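Local atomic coordinates of putative iron binding protein (Bordetella pertussis Tohama I, PDB entry 2OWS), a protein that binds iron(III), here together with oxalate, and as a bacterial extracellular solute-binding protein probably serves iron uptake. Residues A[133-138]-A[188-193]; A[177-182]-A[195-200]. All blocks are in the same frame, centred on the assembly; numbering follows the deposited sequence.

Contact 1 of 2, residues A[133-138]-A[188-193]; sequences KVCIRS and GGICDI. With OXL (oxalate ion), chain C.
Val134 and Ile193 form a parallel beta bridge with their CA atoms 5.2 Å apart, which sets the short, weakly bonded strand 134-135 beside strand 193-197 in the mixed sheet of this periplasmic-binding-protein fold. Two bonds flank the bridge in the parallel pattern: Ile193 N donates to Lys133 O at 3.2 Å, and Cys135 N donates to Ile193 O at 3.0 Å. Lys133 O is gripped twice, because Asp192 N also reaches it at 2.9 Å. The two donors come from different directions: Ile193 N lies nearly in line with the carbonyl bond (C=O...N 173°), whereas Asp192 N stands well off that line.

The side chains add a covalent lock. Cys135 SG and Cys191 SG are joined at 2.1 Å in a disulfide with a left-handed twist (chi3 -103°). Cys191 SG sits between its own backbone N and carbonyl carbon (chi1 48°), which turns it toward strand 134-135. The bond thereby fastens that strand to the loop after helix 180-187, a helix that ends in a Schellman motif with Gly189 at positive phi. Asp185 and Ile186 of the same helix pack against the cystine.

On the sheet face carrying Val134 and Ile193, the two side chains cross obliquely, CG2 of Val134 resting 4.1 Å from CG1 of Ile193. Lys133 runs extended alongside Asp192, but Lys133 NZ stays 4.2 Å from Asp192 OD2, too far for a salt bridge. Farther along, Arg137 reaches the oxalate, its NH1 donating to oxalate O1 at 2.7 Å in the guanidinium plane.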
# COMPACT_ATOMS: atom_id res chain seq x y z
N LYS A 133 5.18 -4.69 24.97
CA LYS A 133 5.90 -5.51 23.98
C LYS A 133 5.61 -5.14 22.53
O LYS A 133 6.10 -5.81 21.62
CB LYS A 133 5.60 -7.01 24.19
CG LYS A 133 6.11 -7.54 25.54
CD LYS A 133 5.81 -9.03 25.73
CE LYS A 133 6.62 -9.60 26.91
NZ LYS A 133 6.56 -11.10 26.98
N VAL A 134 4.79 -4.10 22.33
CA VAL A 134 4.34 -3.70 20.98
C VAL A 134 4.94 -2.35 20.57
O VAL A 134 4.89 -1.36 21.32
CB VAL A 134 2.80 -3.64 20.93
CG1 VAL A 134 2.33 -3.21 19.52
CG2 VAL A 134 2.18 -4.98 21.31
N CYS A 135 5.47 -2.31 19.35
CA CYS A 135 5.85 -1.04 18.72
C CYS A 135 4.94 -0.74 17.53
O CYS A 135 4.58 -1.64 16.77
CB CYS A 135 7.29 -1.09 18.22
SG CYS A 135 8.58 -1.04 19.50
N ILE A 136 4.60 0.55 17.38
CA ILE A 136 3.83 1.03 16.24
C ILE A 136 4.05 2.52 16.07
O ILE A 136 4.34 3.23 17.03
CB ILE A 136 2.32 0.69 16.40
CG1 ILE A 136 1.60 0.80 15.07
CG2 ILE A 136 1.65 1.55 17.46
CD1 ILE A 136 0.16 0.26 15.13
N ARG A 137 3.97 3.00 14.82
CA ARG A 137 4.01 4.44 14.58
C ARG A 137 2.66 5.08 14.94
O ARG A 137 1.72 4.40 15.34
CB ARG A 137 4.36 4.73 13.12
CG ARG A 137 3.18 4.57 12.16
CD ARG A 137 3.60 4.68 10.71
NE ARG A 137 4.33 5.92 10.46
CZ ARG A 137 5.05 6.13 9.36
NH1 ARG A 137 5.13 5.19 8.42
NH2 ARG A 137 5.70 7.27 9.21
N SER A 138 2.59 6.40 14.80
CA SER A 138 1.36 7.14 15.10
C SER A 138 0.11 6.47 14.56
O SER A 138 0.06 6.07 13.40
CB SER A 138 1.44 8.55 14.50
OG SER A 138 0.18 9.21 14.56
N GLY A 188 16.54 -3.79 19.37
CA GLY A 188 16.99 -3.18 20.62
C GLY A 188 16.35 -3.77 21.86
O GLY A 188 16.70 -3.38 22.98
N GLY A 189 15.41 -4.70 21.68
CA GLY A 189 14.77 -5.38 22.82
C GLY A 189 13.70 -4.54 23.51
O GLY A 189 13.25 -4.90 24.60
N ILE A 190 13.31 -3.42 22.90
CA ILE A 190 12.27 -2.51 23.39
C ILE A 190 10.88 -3.13 23.22
O ILE A 190 9.99 -2.97 24.07
CB ILE A 190 12.35 -1.15 22.61
CG1 ILE A 190 13.63 -0.40 23.00
CG2 ILE A 190 11.11 -0.29 22.81
CD1 ILE A 190 13.94 0.74 22.12
N CYS A 191 10.70 -3.86 22.12
CA CYS A 191 9.44 -4.55 21.88
C CYS A 191 9.73 -5.86 21.19
O CYS A 191 10.83 -6.05 20.70
CB CYS A 191 8.50 -3.69 21.02
SG CYS A 191 9.29 -2.99 19.53
N ASP A 192 8.76 -6.76 21.18
CA ASP A 192 8.90 -8.07 20.54
C ASP A 192 8.20 -8.14 19.18
O ASP A 192 8.61 -8.92 18.32
CB ASP A 192 8.35 -9.16 21.47
CG ASP A 192 9.27 -9.44 22.64
OD1 ASP A 192 10.44 -9.01 22.61
OD2 ASP A 192 8.79 -10.08 23.59
N ILE A 193 7.13 -7.37 19.03
CA ILE A 193 6.34 -7.38 17.81
C ILE A 193 5.87 -5.96 17.49
O ILE A 193 5.88 -5.08 18.35
CB ILE A 193 5.09 -8.30 17.94
CG1 ILE A 193 4.09 -7.77 18.99
CG2 ILE A 193 5.51 -9.75 18.26
CD1 ILE A 193 2.84 -8.66 19.18
C1 OXL C . 7.92 5.10 6.56
C2 OXL C . 8.98 5.31 5.57
O1 OXL C . 6.72 5.19 6.19
O2 OXL C . 8.63 5.40 4.37
O3 OXL C . 8.22 4.80 7.74
O4 OXL C . 10.17 5.36 5.94

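Contact 2 of 2, residues A[177-182]-A[195-200]. With FE (Fe (III) ion), chain B; OXL (oxalate ion), chain C.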
# COMPACT_ATOMS: atom_id res chain seq x y z
N GLY A 177 7.44 8.02 15.12
CA GLY A 177 8.48 7.47 14.26
C GLY A 177 7.90 6.84 13.02
O GLY A 177 6.79 7.16 12.58
N GLY A 178 8.67 5.93 12.43
CA GLY A 178 8.27 5.29 11.18
C GLY A 178 8.20 3.79 11.29
O GLY A 178 8.40 3.21 12.38
N ASP A 179 7.91 3.14 10.17
CA ASP A 179 7.72 1.70 10.18
C ASP A 179 9.04 0.96 10.45
O ASP A 179 9.07 -0.00 11.20
CB ASP A 179 7.08 1.19 8.88
CG ASP A 179 5.56 1.21 8.91
OD1 ASP A 179 4.94 1.77 9.86
OD2 ASP A 179 4.97 0.65 7.97
N ARG A 180 10.14 1.42 9.87
CA ARG A 180 11.39 0.71 10.08
C ARG A 180 11.89 0.85 11.52
O ARG A 180 12.60 -0.02 12.00
CB ARG A 180 12.45 1.14 9.06
CG ARG A 180 12.09 0.62 7.68
CD ARG A 180 13.04 1.12 6.61
NE ARG A 180 12.53 2.36 6.08
CZ ARG A 180 12.67 2.75 4.81
NH1 ARG A 180 13.32 2.01 3.94
NH2 ARG A 180 12.13 3.90 4.43
N ASP A 181 11.51 1.93 12.21
CA ASP A 181 11.79 2.07 13.66
C ASP A 181 11.25 0.87 14.45
O ASP A 181 11.76 0.55 15.54
CB ASP A 181 11.19 3.36 14.22
CG ASP A 181 11.91 4.63 13.75
OD1 ASP A 181 13.13 4.56 13.49
OD2 ASP A 181 11.24 5.68 13.69
N VAL A 182 10.20 0.22 13.96
CA VAL A 182 9.66 -0.96 14.63
C VAL A 182 10.74 -2.05 14.63
O VAL A 182 10.98 -2.68 15.66
CB VAL A 182 8.35 -1.46 13.96
CG1 VAL A 182 7.91 -2.82 14.54
CG2 VAL A 182 7.25 -0.42 14.07
N LEU A 195 3.31 -3.56 14.27
CA LEU A 195 2.69 -3.49 12.94
C LEU A 195 3.46 -2.52 12.07
O LEU A 195 3.79 -1.42 12.49
CB LEU A 195 1.24 -3.01 13.04
CG LEU A 195 0.24 -4.02 13.59
CD1 LEU A 195 -1.09 -3.31 13.78
CD2 LEU A 195 0.10 -5.21 12.65
N ALA A 196 3.74 -2.94 10.84
CA ALA A 196 4.48 -2.15 9.87
C ALA A 196 4.33 -2.79 8.49
O ALA A 196 3.91 -3.93 8.36
CB ALA A 196 5.94 -2.04 10.29
N ASN A 197 4.65 -2.04 7.43
CA ASN A 197 4.45 -2.59 6.10
C ASN A 197 5.51 -3.59 5.67
O ASN A 197 6.71 -3.38 5.89
CB ASN A 197 4.34 -1.48 5.06
CG ASN A 197 3.03 -0.71 5.17
OD1 ASN A 197 2.06 -1.21 5.72
ND2 ASN A 197 3.00 0.49 4.60
N ALA A 198 5.07 -4.67 5.02
CA ALA A 198 5.98 -5.72 4.59
C ALA A 198 7.12 -5.22 3.67
O ALA A 198 8.25 -5.73 3.74
CB ALA A 198 5.18 -6.83 3.90
N TYR A 199 6.81 -4.27 2.78
CA TYR A 199 7.82 -3.88 1.77
C TYR A 199 9.07 -3.30 2.43
O TYR A 199 10.17 -3.45 1.87
CB TYR A 199 7.22 -2.99 0.64
CG TYR A 199 6.64 -1.70 1.13
CD1 TYR A 199 7.45 -0.61 1.44
CD2 TYR A 199 5.25 -1.56 1.33
CE1 TYR A 199 6.90 0.58 1.95
CE2 TYR A 199 4.71 -0.38 1.82
CZ TYR A 199 5.53 0.68 2.12
OH TYR A 199 5.00 1.83 2.65
N TYR A 200 8.93 -2.67 3.61
CA TYR A 200 10.14 -2.17 4.31
C TYR A 200 11.09 -3.30 4.68
O TYR A 200 12.30 -3.09 4.76
CB TYR A 200 9.84 -1.32 5.56
CG TYR A 200 9.08 -0.09 5.21
CD1 TYR A 200 7.76 0.06 5.61
CD2 TYR A 200 9.67 0.91 4.45
CE1 TYR A 200 7.04 1.17 5.26
CE2 TYR A 200 8.96 2.03 4.10
CZ TYR A 200 7.63 2.14 4.49
OH TYR A 200 6.89 3.22 4.09
FE FE B . 6.50 5.04 4.04
C1 OXL C . 7.92 5.10 6.56
C2 OXL C . 8.98 5.31 5.57
O1 OXL C . 6.72 5.19 6.19
O2 OXL C . 8.63 5.40 4.37
O3 OXL C . 8.22 4.80 7.74
O4 OXL C . 10.17 5.36 5.94
O HOH W 1 4.17 1.30 12.53
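Arg180 and Tyr200 cross at about a right angle in the iron-binding cleft of this solute-binding fold, where residues 179-182, leading into helix 180-187, meet the turn from strand 193-197 into helix 198-205. Tyr200 CD2 lies over the centre of the guanidinium, 3.5 Å from Arg180 CZ, but the two planes are 48° apart, so this is no parallel stack. The bend at chi3 of Arg180 (-90°) carries the guanidinium across the tyrosine to the oxalate, where NH2 donates to oxalate O4 at 2.9 Å.

Asp179 comes to the same side of the Tyr200 ring, at its other flank, CB 3.5 Å from Tyr200 CD1, while Tyr199 CE1 lies over the opposite face. Asp179 OD2 accepts from Asn197 N at 2.8 Å, from above the carboxylate plane, and makes a salt bridge with Arg107. A water donates to both Asp179 OD1 and Leu195 O, giving the carboxylate a second tie to the strand. Asp179 N also donates to oxalate O3 at 3.0 Å.

Iron lies at the edge of the Tyr200 ring, in its plane, bound by Tyr200 OH at 1.9 Å and chelated by oxalate O1 and O2; Tyr143 OH is a further ligand. Tyr199, an iron ligand in another structure of this protein, is second-shell here, its OH 3.8 Å from the iron. Asn197 ND2 donates to that hydroxyl, and Tyr199 OH donates to Tyr200 OH at 2.8 Å.

Contacts 1 and 2 lie with their centres about 10 Å apart on the same side of the chain's centre, and both reach the same sheet, in which strands 134-135 and 193-197 are neighbours. Their segments alternate along the chain: 133-138, 177-182, 188-193, 195-200. Helix 180-187 leads from contact 2 at the cleft out to contact 1, and strand 193-197 leads back. The two touch directly, with Arg137 CD 3.3 Å from Asp179 OD1 and Cys135 O packed on Val182. Both contacts touch the same oxalate, contact 1 only through Arg137; the disulfide lies farther out, away from the iron.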